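PDB 4IC6: protease Do-like 8, chloroplastic from Arabidopsis thaliana, which probably cleaves proteins by a serine-protease charge relay as a Deg/HtrA-type enzyme of the chloroplast thylakoid. Local coordinates for residues A[127-132]-A[246-251]; A[154-159]-A[193-198]; A[242-247]-A[254-259]; A[261-266]-A[324-329]; A[312-317]-A[330-335]. The protein carries 1 engineered substitution. One frame throughout, in Å; residues are numbered along the deposited sequence.

Contact 1: residues A[127-132]-A[246-251]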
# COMPACT_ATOMS: atom_id res chain seq x y z
N LEU A 127 -0.47 -1.74 -31.18
CA LEU A 127 -1.59 -1.84 -32.10
C LEU A 127 -1.75 -3.25 -32.61
O LEU A 127 -0.76 -3.96 -32.83
CB LEU A 127 -1.42 -0.88 -33.28
CG LEU A 127 -1.46 0.59 -32.88
CD1 LEU A 127 -0.93 1.46 -34.02
CD2 LEU A 127 -2.89 0.97 -32.49
N ALA A 128 -3.00 -3.65 -32.80
CA ALA A 128 -3.32 -4.97 -33.35
C ALA A 128 -4.45 -4.80 -34.33
O ALA A 128 -5.27 -3.90 -34.19
CB ALA A 128 -3.72 -5.94 -32.24
N VAL A 129 -4.49 -5.67 -35.34
CA VAL A 129 -5.55 -5.63 -36.32
C VAL A 129 -6.23 -7.00 -36.39
O VAL A 129 -5.56 -8.02 -36.54
CB VAL A 129 -5.00 -5.22 -37.70
CG1 VAL A 129 -6.13 -5.19 -38.75
CG2 VAL A 129 -4.32 -3.87 -37.61
N LEU A 130 -7.55 -7.01 -36.25
CA LEU A 130 -8.33 -8.24 -36.42
C LEU A 130 -9.14 -8.16 -37.70
O LEU A 130 -9.26 -7.09 -38.32
CB LEU A 130 -9.26 -8.48 -35.23
CG LEU A 130 -8.66 -8.47 -33.82
CD1 LEU A 130 -9.72 -8.87 -32.81
CD2 LEU A 130 -7.48 -9.41 -33.74
N LYS A 131 -9.70 -9.28 -38.10
CA LYS A 131 -10.51 -9.32 -39.31
C LYS A 131 -11.79 -10.06 -38.98
O LYS A 131 -11.76 -11.18 -38.47
CB LYS A 131 -9.74 -9.99 -40.43
CG LYS A 131 -10.52 -10.30 -41.68
CD LYS A 131 -10.88 -9.05 -42.46
CE LYS A 131 -11.57 -9.45 -43.78
NZ LYS A 131 -10.65 -9.35 -44.94
N VAL A 132 -12.92 -9.40 -39.27
CA VAL A 132 -14.26 -9.92 -38.98
C VAL A 132 -14.97 -10.23 -40.30
O VAL A 132 -14.79 -9.51 -41.28
CB VAL A 132 -15.05 -8.85 -38.17
CG1 VAL A 132 -16.48 -8.76 -38.61
CG2 VAL A 132 -14.94 -9.10 -36.67
N PRO A 246 -1.93 -0.28 -42.29
CA PRO A 246 -1.81 -0.87 -43.63
C PRO A 246 -0.67 -1.88 -43.74
O PRO A 246 -0.77 -2.85 -44.52
CB PRO A 246 -1.53 0.34 -44.53
CG PRO A 246 -2.07 1.50 -43.77
CD PRO A 246 -1.84 1.19 -42.32
N GLN A 247 0.41 -1.65 -42.99
CA GLN A 247 1.53 -2.60 -42.93
C GLN A 247 1.10 -3.91 -42.27
O GLN A 247 1.43 -4.99 -42.76
CB GLN A 247 2.72 -1.99 -42.15
CG GLN A 247 3.30 -0.72 -42.77
CD GLN A 247 4.58 -0.26 -42.09
OE1 GLN A 247 4.58 0.72 -41.33
NE2 GLN A 247 5.67 -0.97 -42.35
N LEU A 248 0.36 -3.83 -41.17
CA LEU A 248 -0.14 -5.04 -40.53
C LEU A 248 -1.10 -5.79 -41.45
O LEU A 248 -1.09 -7.02 -41.51
CB LEU A 248 -0.80 -4.73 -39.17
CG LEU A 248 0.15 -4.12 -38.13
CD1 LEU A 248 -0.57 -3.77 -36.82
CD2 LEU A 248 1.34 -5.05 -37.88
N ILE A 249 -1.92 -5.05 -42.19
CA ILE A 249 -2.86 -5.70 -43.08
C ILE A 249 -2.10 -6.37 -44.22
O ILE A 249 -2.40 -7.50 -44.59
CB ILE A 249 -3.91 -4.72 -43.65
CG1 ILE A 249 -4.89 -4.32 -42.55
CG2 ILE A 249 -4.64 -5.37 -44.85
CD1 ILE A 249 -5.83 -3.22 -42.94
N GLN A 250 -1.10 -5.69 -44.76
CA GLN A 250 -0.36 -6.20 -45.91
C GLN A 250 0.63 -7.28 -45.52
O GLN A 250 0.74 -8.28 -46.22
CB GLN A 250 0.36 -5.05 -46.64
N PHE A 251 1.32 -7.09 -44.39
CA PHE A 251 2.46 -7.92 -44.02
C PHE A 251 2.32 -8.71 -42.71
O PHE A 251 3.10 -9.63 -42.46
CB PHE A 251 3.73 -7.07 -43.96
CG PHE A 251 4.05 -6.36 -45.25
CD1 PHE A 251 4.39 -7.09 -46.39
CD2 PHE A 251 3.98 -4.98 -45.34
CE1 PHE A 251 4.67 -6.44 -47.57
CE2 PHE A 251 4.26 -4.33 -46.53
CZ PHE A 251 4.60 -5.05 -47.64

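Contact 2: residues A[154-159]-A[193-198]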
# COMPACT_ATOMS: atom_id res chain seq x y z
N GLN A 154 -7.87 21.66 -27.83
CA GLN A 154 -9.00 21.17 -28.62
C GLN A 154 -9.81 20.17 -27.81
O GLN A 154 -9.26 19.41 -27.02
CB GLN A 154 -8.51 20.44 -29.86
CG GLN A 154 -8.24 21.31 -31.04
CD GLN A 154 -7.86 20.50 -32.25
OE1 GLN A 154 -6.75 20.62 -32.77
NE2 GLN A 154 -8.79 19.66 -32.73
N GLN A 155 -11.12 20.15 -28.07
CA GLN A 155 -12.03 19.23 -27.40
C GLN A 155 -11.77 17.83 -27.96
O GLN A 155 -11.52 17.67 -29.16
CB GLN A 155 -13.47 19.62 -27.73
CG GLN A 155 -14.54 18.69 -27.15
CD GLN A 155 -15.92 19.00 -27.72
OE1 GLN A 155 -16.12 18.96 -28.93
NE2 GLN A 155 -16.86 19.34 -26.86
N CYS A 156 -11.78 16.83 -27.09
CA CYS A 156 -11.71 15.44 -27.56
C CYS A 156 -12.68 14.53 -26.81
O CYS A 156 -13.02 14.77 -25.65
CB CYS A 156 -10.28 14.89 -27.48
SG CYS A 156 -9.42 15.07 -25.90
N LEU A 157 -13.15 13.48 -27.50
CA LEU A 157 -14.05 12.51 -26.89
C LEU A 157 -13.45 11.12 -26.98
O LEU A 157 -13.03 10.68 -28.05
CB LEU A 157 -15.44 12.50 -27.53
CG LEU A 157 -16.00 13.55 -28.50
CD1 LEU A 157 -17.47 13.21 -28.80
CD2 LEU A 157 -15.88 14.98 -27.99
N ALA A 158 -13.41 10.43 -25.85
CA ALA A 158 -12.90 9.07 -25.81
C ALA A 158 -14.09 8.12 -25.66
O ALA A 158 -14.85 8.22 -24.68
CB ALA A 158 -11.93 8.91 -24.62
N ILE A 159 -14.28 7.25 -26.64
CA ILE A 159 -15.44 6.35 -26.67
C ILE A 159 -14.94 4.92 -26.45
O ILE A 159 -13.88 4.53 -26.94
CB ILE A 159 -16.22 6.48 -28.01
CG1 ILE A 159 -16.65 7.93 -28.23
CG2 ILE A 159 -17.42 5.54 -28.06
CD1 ILE A 159 -17.56 8.17 -29.42
N ILE A 193 -0.41 11.37 -27.84
CA ILE A 193 -1.26 12.49 -27.47
C ILE A 193 -1.61 12.37 -25.99
O ILE A 193 -1.95 11.28 -25.52
CB ILE A 193 -2.58 12.46 -28.25
CG1 ILE A 193 -2.32 12.65 -29.75
CG2 ILE A 193 -3.56 13.50 -27.72
CD1 ILE A 193 -3.55 12.25 -30.62
N GLN A 194 -1.52 13.48 -25.26
CA GLN A 194 -2.03 13.51 -23.89
C GLN A 194 -3.38 14.22 -23.84
O GLN A 194 -3.55 15.29 -24.43
CB GLN A 194 -1.03 14.20 -22.93
CG GLN A 194 -1.40 14.07 -21.46
CD GLN A 194 -0.35 14.74 -20.56
OE1 GLN A 194 0.68 14.14 -20.25
NE2 GLN A 194 -0.62 15.97 -20.16
N THR A 195 -4.34 13.66 -23.12
CA THR A 195 -5.64 14.32 -22.97
C THR A 195 -6.03 14.30 -21.50
O THR A 195 -5.54 13.47 -20.75
CB THR A 195 -6.75 13.58 -23.79
OG1 THR A 195 -8.03 14.20 -23.55
CG2 THR A 195 -6.83 12.14 -23.36
N ASP A 196 -6.90 15.23 -21.09
CA ASP A 196 -7.46 15.14 -19.75
C ASP A 196 -8.85 14.51 -19.73
O ASP A 196 -9.49 14.48 -18.68
CB ASP A 196 -7.35 16.46 -18.94
CG ASP A 196 -8.30 17.56 -19.42
OD1 ASP A 196 -9.07 17.36 -20.39
OD2 ASP A 196 -8.28 18.68 -18.78
N ALA A 197 -9.33 14.00 -20.87
CA ALA A 197 -10.43 13.02 -20.84
C ALA A 197 -9.93 11.77 -20.14
O ALA A 197 -8.82 11.32 -20.37
CB ALA A 197 -10.92 12.68 -22.27
N ALA A 198 -10.76 11.19 -19.27
CA ALA A 198 -10.36 9.99 -18.57
C ALA A 198 -10.17 8.84 -19.56
O ALA A 198 -11.05 8.54 -20.39
CB ALA A 198 -11.40 9.62 -17.53

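Contact 3: residues A[242-247]-A[254-259]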
# COMPACT_ATOMS: atom_id res chain seq x y z
N LEU A 242 -2.37 5.38 -38.94
CA LEU A 242 -2.46 5.42 -40.40
C LEU A 242 -1.25 4.76 -41.05
O LEU A 242 -1.33 4.23 -42.15
CB LEU A 242 -2.56 6.87 -40.87
CG LEU A 242 -3.97 7.43 -40.90
CD1 LEU A 242 -3.92 8.92 -41.19
CD2 LEU A 242 -4.77 6.69 -41.97
N LYS A 243 -0.12 4.80 -40.35
CA LYS A 243 1.11 4.25 -40.91
C LYS A 243 1.23 2.77 -40.62
O LYS A 243 1.64 1.99 -41.47
CB LYS A 243 2.32 5.02 -40.35
CG LYS A 243 3.65 4.27 -40.40
CD LYS A 243 4.35 4.41 -41.75
CE LYS A 243 5.75 3.79 -41.72
NZ LYS A 243 6.48 4.00 -43.00
N ILE A 244 0.85 2.37 -39.41
CA ILE A 244 1.05 1.00 -38.94
C ILE A 244 0.00 0.01 -39.48
O ILE A 244 0.33 -1.11 -39.87
CB ILE A 244 1.05 0.93 -37.39
CG1 ILE A 244 2.15 1.84 -36.83
CG2 ILE A 244 1.20 -0.50 -36.91
CD1 ILE A 244 3.56 1.42 -37.25
N VAL A 245 -1.26 0.43 -39.49
CA VAL A 245 -2.33 -0.48 -39.85
C VAL A 245 -2.17 -1.10 -41.25
O VAL A 245 -2.23 -2.33 -41.39
CB VAL A 245 -3.73 0.17 -39.68
CG1 VAL A 245 -4.81 -0.69 -40.33
CG2 VAL A 245 -4.04 0.34 -38.20
N PRO A 246 -1.93 -0.28 -42.29
CA PRO A 246 -1.81 -0.87 -43.63
C PRO A 246 -0.67 -1.88 -43.74
O PRO A 246 -0.77 -2.85 -44.52
CB PRO A 246 -1.53 0.34 -44.53
CG PRO A 246 -2.07 1.50 -43.77
CD PRO A 246 -1.84 1.19 -42.32
N GLN A 247 0.41 -1.65 -42.99
CA GLN A 247 1.53 -2.60 -42.93
C GLN A 247 1.10 -3.91 -42.27
O GLN A 247 1.43 -4.99 -42.76
CB GLN A 247 2.72 -1.99 -42.15
CG GLN A 247 3.30 -0.72 -42.77
CD GLN A 247 4.58 -0.26 -42.09
OE1 GLN A 247 4.58 0.72 -41.33
NE2 GLN A 247 5.67 -0.97 -42.35
N VAL A 254 5.35 -5.13 -38.62
CA VAL A 254 6.13 -4.00 -39.10
C VAL A 254 7.63 -4.26 -39.05
O VAL A 254 8.18 -4.53 -37.99
CB VAL A 254 5.80 -2.73 -38.30
CG1 VAL A 254 6.63 -1.55 -38.81
CG2 VAL A 254 4.31 -2.44 -38.37
N LEU A 255 8.28 -4.17 -40.21
CA LEU A 255 9.74 -4.23 -40.27
C LEU A 255 10.33 -2.83 -40.08
O LEU A 255 9.96 -1.92 -40.81
CB LEU A 255 10.19 -4.80 -41.62
CG LEU A 255 11.70 -5.01 -41.76
CD1 LEU A 255 12.20 -5.96 -40.68
CD2 LEU A 255 12.11 -5.52 -43.16
N ARG A 256 11.23 -2.66 -39.11
CA ARG A 256 11.84 -1.35 -38.84
C ARG A 256 13.36 -1.39 -38.99
O ARG A 256 14.00 -2.29 -38.45
CB ARG A 256 11.52 -0.88 -37.42
CG ARG A 256 10.07 -0.52 -37.18
CD ARG A 256 9.87 0.01 -35.77
NE ARG A 256 8.49 0.44 -35.58
CZ ARG A 256 7.50 -0.36 -35.20
NH1 ARG A 256 6.27 0.12 -35.05
NH2 ARG A 256 7.74 -1.64 -34.97
N ALA A 257 13.92 -0.42 -39.70
CA ALA A 257 15.36 -0.29 -39.79
C ALA A 257 15.74 0.67 -38.69
O ALA A 257 15.01 1.62 -38.42
CB ALA A 257 15.79 0.28 -41.13
N GLY A 258 16.86 0.44 -38.02
CA GLY A 258 17.23 1.36 -36.96
C GLY A 258 18.62 1.14 -36.42
O GLY A 258 19.49 0.53 -37.05
N ILE A 259 18.82 1.64 -35.22
CA ILE A 259 20.10 1.50 -34.55
C ILE A 259 19.79 1.01 -33.15
O ILE A 259 18.99 1.63 -32.45
CB ILE A 259 20.81 2.87 -34.45
CG1 ILE A 259 21.07 3.42 -35.85
CG2 ILE A 259 22.11 2.76 -33.64
CD1 ILE A 259 21.66 4.86 -35.83

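Contact 4: residues A[261-266]-A[324-329]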
# COMPACT_ATOMS: atom_id res chain seq x y z
N ILE A 261 20.48 1.22 -29.80
CA ILE A 261 21.11 2.02 -28.77
C ILE A 261 20.01 2.47 -27.83
O ILE A 261 18.83 2.31 -28.14
CB ILE A 261 21.79 3.29 -29.33
CG1 ILE A 261 20.87 4.01 -30.31
CG2 ILE A 261 23.13 2.96 -29.96
CD1 ILE A 261 21.42 5.32 -30.83
N GLU A 262 20.38 3.04 -26.68
CA GLU A 262 19.40 3.58 -25.75
C GLU A 262 19.45 5.10 -25.83
O GLU A 262 20.50 5.70 -25.63
CB GLU A 262 19.67 3.10 -24.32
CG GLU A 262 18.43 3.10 -23.43
CD GLU A 262 18.73 3.50 -21.98
OE1 GLU A 262 19.86 3.23 -21.50
OE2 GLU A 262 17.84 4.09 -21.33
N LEU A 263 18.31 5.73 -26.12
CA LEU A 263 18.23 7.18 -26.21
C LEU A 263 17.45 7.72 -25.01
O LEU A 263 16.50 7.09 -24.54
CB LEU A 263 17.56 7.60 -27.52
CG LEU A 263 18.29 7.15 -28.80
CD1 LEU A 263 17.41 7.32 -30.03
CD2 LEU A 263 19.58 7.90 -29.00
N ALA A 264 17.86 8.89 -24.53
CA ALA A 264 17.22 9.50 -23.37
C ALA A 264 15.82 9.98 -23.70
O ALA A 264 15.60 10.61 -24.73
CB ALA A 264 18.07 10.67 -22.83
N PRO A 265 14.87 9.69 -22.81
CA PRO A 265 13.54 10.29 -22.96
C PRO A 265 13.68 11.82 -22.93
O PRO A 265 14.63 12.32 -22.31
CB PRO A 265 12.80 9.78 -21.72
CG PRO A 265 13.50 8.52 -21.33
CD PRO A 265 14.94 8.73 -21.70
N ASP A 266 12.80 12.55 -23.61
CA ASP A 266 12.91 14.00 -23.71
C ASP A 266 13.04 14.71 -22.35
O ASP A 266 13.82 15.66 -22.21
CB ASP A 266 11.71 14.58 -24.46
CG ASP A 266 11.94 14.67 -25.95
OD1 ASP A 266 12.72 13.84 -26.48
OD2 ASP A 266 11.35 15.56 -26.59
N GLU A 324 11.58 12.19 -33.02
CA GLU A 324 11.86 12.55 -34.40
C GLU A 324 12.92 11.66 -35.03
O GLU A 324 12.79 11.29 -36.20
CB GLU A 324 12.24 14.02 -34.51
CG GLU A 324 11.06 14.96 -34.26
CD GLU A 324 9.92 14.68 -35.22
OE1 GLU A 324 10.18 14.53 -36.43
OE2 GLU A 324 8.75 14.59 -34.77
N LEU A 325 13.97 11.33 -34.29
CA LEU A 325 14.98 10.41 -34.81
C LEU A 325 14.32 9.08 -35.20
O LEU A 325 14.49 8.58 -36.33
CB LEU A 325 16.10 10.19 -33.78
CG LEU A 325 17.19 9.15 -34.13
CD1 LEU A 325 17.97 9.53 -35.38
CD2 LEU A 325 18.14 8.98 -32.96
N MET A 326 13.54 8.52 -34.28
CA MET A 326 12.84 7.27 -34.57
C MET A 326 11.97 7.41 -35.82
O MET A 326 12.04 6.58 -36.73
CB MET A 326 11.98 6.85 -33.38
CG MET A 326 12.74 6.78 -32.06
SD MET A 326 14.21 5.74 -32.23
CE MET A 326 13.52 4.11 -32.03
N LYS A 327 11.15 8.45 -35.85
CA LYS A 327 10.30 8.71 -37.01
C LYS A 327 11.11 8.78 -38.30
O LYS A 327 10.72 8.20 -39.32
CB LYS A 327 9.50 10.00 -36.81
CG LYS A 327 8.00 9.83 -37.00
CD LYS A 327 7.22 10.74 -36.07
CE LYS A 327 7.52 12.20 -36.34
NZ LYS A 327 7.03 13.09 -35.25
N ILE A 328 12.24 9.47 -38.26
CA ILE A 328 13.08 9.62 -39.45
C ILE A 328 13.65 8.28 -39.89
O ILE A 328 13.65 7.95 -41.08
CB ILE A 328 14.23 10.61 -39.20
CG1 ILE A 328 13.69 12.05 -39.17
CG2 ILE A 328 15.29 10.48 -40.27
CD1 ILE A 328 14.59 13.04 -38.45
N LEU A 329 14.15 7.51 -38.93
CA LEU A 329 14.76 6.22 -39.23
C LEU A 329 13.75 5.24 -39.81
O LEU A 329 14.09 4.45 -40.70
CB LEU A 329 15.43 5.64 -37.98
CG LEU A 329 16.64 6.45 -37.52
CD1 LEU A 329 17.24 5.88 -36.25
CD2 LEU A 329 17.68 6.48 -38.64

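Contact 5: residues A[312-317]-A[330-335]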
# COMPACT_ATOMS: atom_id res chain seq x y z
N VAL A 312 22.02 15.05 -33.99
CA VAL A 312 21.33 16.28 -34.40
C VAL A 312 20.84 16.20 -35.84
O VAL A 312 19.94 16.94 -36.24
CB VAL A 312 22.22 17.54 -34.18
CG1 VAL A 312 22.55 17.70 -32.69
CG2 VAL A 312 23.49 17.47 -35.01
N ALA A 313 21.42 15.28 -36.60
CA ALA A 313 21.04 15.10 -38.00
C ALA A 313 21.28 13.67 -38.49
O ALA A 313 22.31 13.07 -38.18
CB ALA A 313 21.80 16.10 -38.87
N VAL A 314 20.35 13.15 -39.27
CA VAL A 314 20.59 11.90 -40.00
C VAL A 314 20.84 12.23 -41.46
O VAL A 314 19.93 12.62 -42.19
CB VAL A 314 19.41 10.92 -39.87
CG1 VAL A 314 19.64 9.69 -40.77
CG2 VAL A 314 19.21 10.51 -38.43
N ASP A 315 22.08 12.03 -41.90
CA ASP A 315 22.48 12.48 -43.23
C ASP A 315 22.39 14.00 -43.21
O ASP A 315 23.21 14.68 -42.57
CB ASP A 315 21.55 11.89 -44.30
CG ASP A 315 21.75 10.40 -44.52
OD1 ASP A 315 22.87 9.92 -44.24
OD2 ASP A 315 20.81 9.71 -44.97
N ASP A 316 21.38 14.54 -43.88
CA ASP A 316 21.18 15.98 -43.93
C ASP A 316 20.11 16.44 -42.94
O ASP A 316 20.29 17.43 -42.23
CB ASP A 316 20.82 16.42 -45.35
N LYS A 317 19.00 15.70 -42.89
CA LYS A 317 17.79 16.11 -42.17
C LYS A 317 17.94 16.22 -40.65
O LYS A 317 18.29 15.25 -39.98
CB LYS A 317 16.63 15.17 -42.52
CG LYS A 317 16.98 13.69 -42.45
CD LYS A 317 15.95 12.81 -43.16
CE LYS A 317 16.40 12.47 -44.58
NZ LYS A 317 15.49 11.47 -45.21
N ASP A 330 12.52 5.30 -39.32
CA ASP A 330 11.47 4.38 -39.76
C ASP A 330 11.16 4.46 -41.26
O ASP A 330 10.44 3.62 -41.80
CB ASP A 330 10.20 4.58 -38.94
N GLU A 331 11.71 5.48 -41.94
CA GLU A 331 11.47 5.64 -43.37
C GLU A 331 12.63 5.13 -44.22
O GLU A 331 12.52 5.02 -45.45
CB GLU A 331 11.13 7.10 -43.71
CG GLU A 331 9.66 7.48 -43.47
CD GLU A 331 8.76 7.15 -44.65
OE1 GLU A 331 8.93 7.77 -45.72
OE2 GLU A 331 7.87 6.28 -44.51
N TYR A 332 13.75 4.82 -43.57
CA TYR A 332 14.86 4.16 -44.23
C TYR A 332 14.63 2.65 -44.32
O TYR A 332 13.67 2.11 -43.76
CB TYR A 332 16.16 4.41 -43.46
CG TYR A 332 16.78 5.76 -43.70
CD1 TYR A 332 17.68 5.95 -44.73
CD2 TYR A 332 16.47 6.84 -42.89
CE1 TYR A 332 18.27 7.18 -44.96
CE2 TYR A 332 17.06 8.09 -43.10
CZ TYR A 332 17.95 8.24 -44.14
OH TYR A 332 18.54 9.46 -44.37
N SER A 333 15.51 1.96 -45.03
CA SER A 333 15.44 0.51 -45.15
C SER A 333 16.64 -0.17 -44.49
O SER A 333 17.72 0.42 -44.37
CB SER A 333 15.40 0.07 -46.62
OG SER A 333 14.42 0.78 -47.35
N VAL A 334 16.46 -1.44 -44.13
CA VAL A 334 17.52 -2.22 -43.49
C VAL A 334 18.89 -2.14 -44.19
O VAL A 334 19.92 -2.09 -43.54
CB VAL A 334 17.05 -3.67 -43.23
CG1 VAL A 334 18.23 -4.60 -43.03
CG2 VAL A 334 16.11 -3.70 -42.02
N GLY A 335 18.92 -2.11 -45.51
CA GLY A 335 20.23 -1.93 -46.14
C GLY A 335 21.00 -0.65 -45.79
O GLY A 335 22.24 -0.63 -45.69

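Contact 1: residues A[127-132]-A[246-251]
The last helix of the serine protease region, 238-251, packs against the first of its two β-barrels by laying L248 and I249 over V129 of strand 127-131. The branched methyls of V129 divide the work. CG2 meets L248 twice, with V129 CG2 3.8 Å from L248 CD1 and 3.9 Å from L248 CB, the two side chains passing at a slant. CG1 turns to the next residue, V129 CG1 standing 4.1 Å from I249 CG1, where the chains cross nearly at right angles. Because CG1 is anti to the backbone N (chi1 180°), the valine spreads one methyl toward each of these consecutive helix residues. A β-branched residue suits such a place, since it favours extended backbone and still offers two methyls. In this trypsin-like fold the strand runs between strands 77-80 and 111-122, so its backbone bonds to both neighbours, A128 for instance to T80 and V129 to V119 and G120. The axes of 127-131 and 246-251 approach to 8.7 Å and cross at -51°. Y77 adds to the same apolar layer, touching both V129 and I249. At the N-terminal end of the strand, L248 CD1 comes 4.0 Å from L127 O, just past D126, the predicted charge-relay aspartate.

Contact 2: residues A[154-159]-A[193-198]
T195 and C156 meet where the end of strand 192-195 faces strand 155-160, its neighbour but one in the barrel sheet, and the threonine side chain can be followed outward from its branch point. T195 CB lies 3.7 Å from C156 SG. From CB the chain forks. The methyl CG2 sits between the backbone N and the carbonyl carbon, while OG1 is anti to the backbone N (chi1 176°), which sets the hydroxyl beside its own carbonyl carbon, within reach of the N-H two residues on. T195 OG1 accepts a hydrogen bond of 3.0 Å from A197 N, at 161°, closing an ST turn that bends the chain as the strand ends. Threonine suits this place because its hydroxyl can serve the backbone just where the regular strand bonding stops. The same oxygen bonds to the carbonyl of V173 on strand 168-176. It also stands too close to C156 SG in the model, so its exact position, and with it the fit of this pair, is doubtful. Past the turn small residues let the backbones come near: A158 and A197 have their CA atoms 6.8 Å apart, and the methyl A158 CB is 4.3 Å from A198 O. That carbonyl is held by T170 OG1 and N203 ND2. Strands 155-160 and 192-195 both pair with strand 168-176 in the closed six-stranded second barrel of this chymotrypsin-like protease, where C156, A158, T195 and A197 are all buried.

Contact 3: residues A[242-247]-A[254-259]
V254 opens the segment by wedging its two methyls against I244 and Q247 of the helix. V254 CG2 sits 3.9 Å from I244 CG2 and 4.1 Å from I244 CD1, the two side chains crossing at about a right angle. The valine's other methyl is anti to its own backbone N (chi1 179°), which carries it toward the end of the extended Q247 chain, V254 CG1 lying 4.1 Å from Q247 CD. Two residues on, R256 returns to the helix. Extended from CG to NE, the arginine brings its guanidinium back beside V254, whose CG1 rests 3.9 Å above the plane and over its centre. I244 CD1 approaches the same group at 3.7 Å from R256 NH1. A glycine in place of V254 would probably leave one guanidinium face without this cover and open a gap beside the I244 methyls. Beyond R256, A257 and G258 join the PDZ sheet by pairing with strand 347-357, so the segment is the connection from the protease helix into the PDZ domain. R256 NH1 forms a salt bridge to D122 OD2 of strand 111-122, and D122 also touches I244 and V254. The chemistry is thus divided: I244 and V254 pack apolar against each other and V254 CG1 covers a guanidinium face, while the charge of R256 is paired with D122 and its touch on the helix itself is van der Waals only.

Contact 4: residues A[261-266]-A[324-329]
Apolar packing carries this contact, L263 reaching from a short, weakly bonded strand to L325 and M326 on helix 322-329. A single methyl does most of the touching. L263 CD1 is 3.4 Å from L325 CD2, tighter than usual for two carbons, with the side chains crossing at about a right angle. With CB of L325 already directed at the strand and its CG anti to the backbone N (chi1 175°), CD2 ends against L263 CD1. The second touch is looser: L263 CD1 lies 4.2 Å from M326 SD, and the two chains slide past each other in opposite directions. Methionine suits this place because its flexible chain, bent at chi2 and chi3, can curl its sulfur back to the leucine.

The polar bonds lie within the helix segment or run to K322, just before it. L329 N bonds to L325 O at 2.8 Å and I328 N to E324 O at 2.8 Å, the usual i to i+4 bonds of the helix. K327 and E324 form a salt bridge one turn along the helix, though its modelled length is doubtful. L263 O receives K322 NZ, a polar tie to the start of the same helix.

In PDZ domains a strand and a helix placed like these flank the peptide-binding groove, and 262-263 with 322-329 probably correspond to that pair. Strand 262-263 is paired with strand 278-282, P265 takes the N-cap position of helix 266-271, and L325 extends the apolar layer to A278 and to I311 and V314 on strand 310-314.

Contact 5: residues A[312-317]-A[330-335]
A very short hydrogen bond joins Y332 to D315, the hydroxyl OH giving its proton to OD2 at a modelled 2.4 Å, a length best treated as doubtful. It ties the loop after helix 322-329 of the PDZ domain to the type II' turn V314-K317 that ends strand 310-314. D315 sits at the turn's second position with a positive phi of 65°, a backbone shape more often taken by glycine, and its side chain has two holds: OD1 accepts from T339 N while OD2 meets the tyrosine. OD2 comes to the edge of the ring, near its plane, with the carboxylate turned 68° from it. The pair would probably be polarised by K317, whose NZ lies 3.7 Å from Y332 OH. Tyrosine suits the place because its ring also packs apolar: V314 CG1 approaches obliquely, 3.8 Å from Y332 CE2, and V338 of strand 337-344 touches V314, D315 and Y332. K317, the last residue of the turn, comes obliquely to the hydroxyl end of the ring, its CG lodged between backbone N and carbonyl carbon (chi1 48°) and its chain bent at chi3, which leaves K317 CE 3.7 Å from Y332 OH.

How the contacts relate
From the N terminus, contact 1 closes a long loop, from strand 127-131 of the first barrel to helix 238-251. Contact 2 falls wholly within that loop and ties two strands of the second barrel. Contact 3 opens on the same helix and closes a loop of only a few residues, leading to the PDZ sheet. It touches contact 1 through L127 CD1 and I244 CB. Contacts 4 and 5 come after these in series, but with each other they cross, their segments alternating within the PDZ domain, where L325 and V314 pack together. A salt bridge from K243 to E331 links contacts 3 and 5, joining protease helix to PDZ domain.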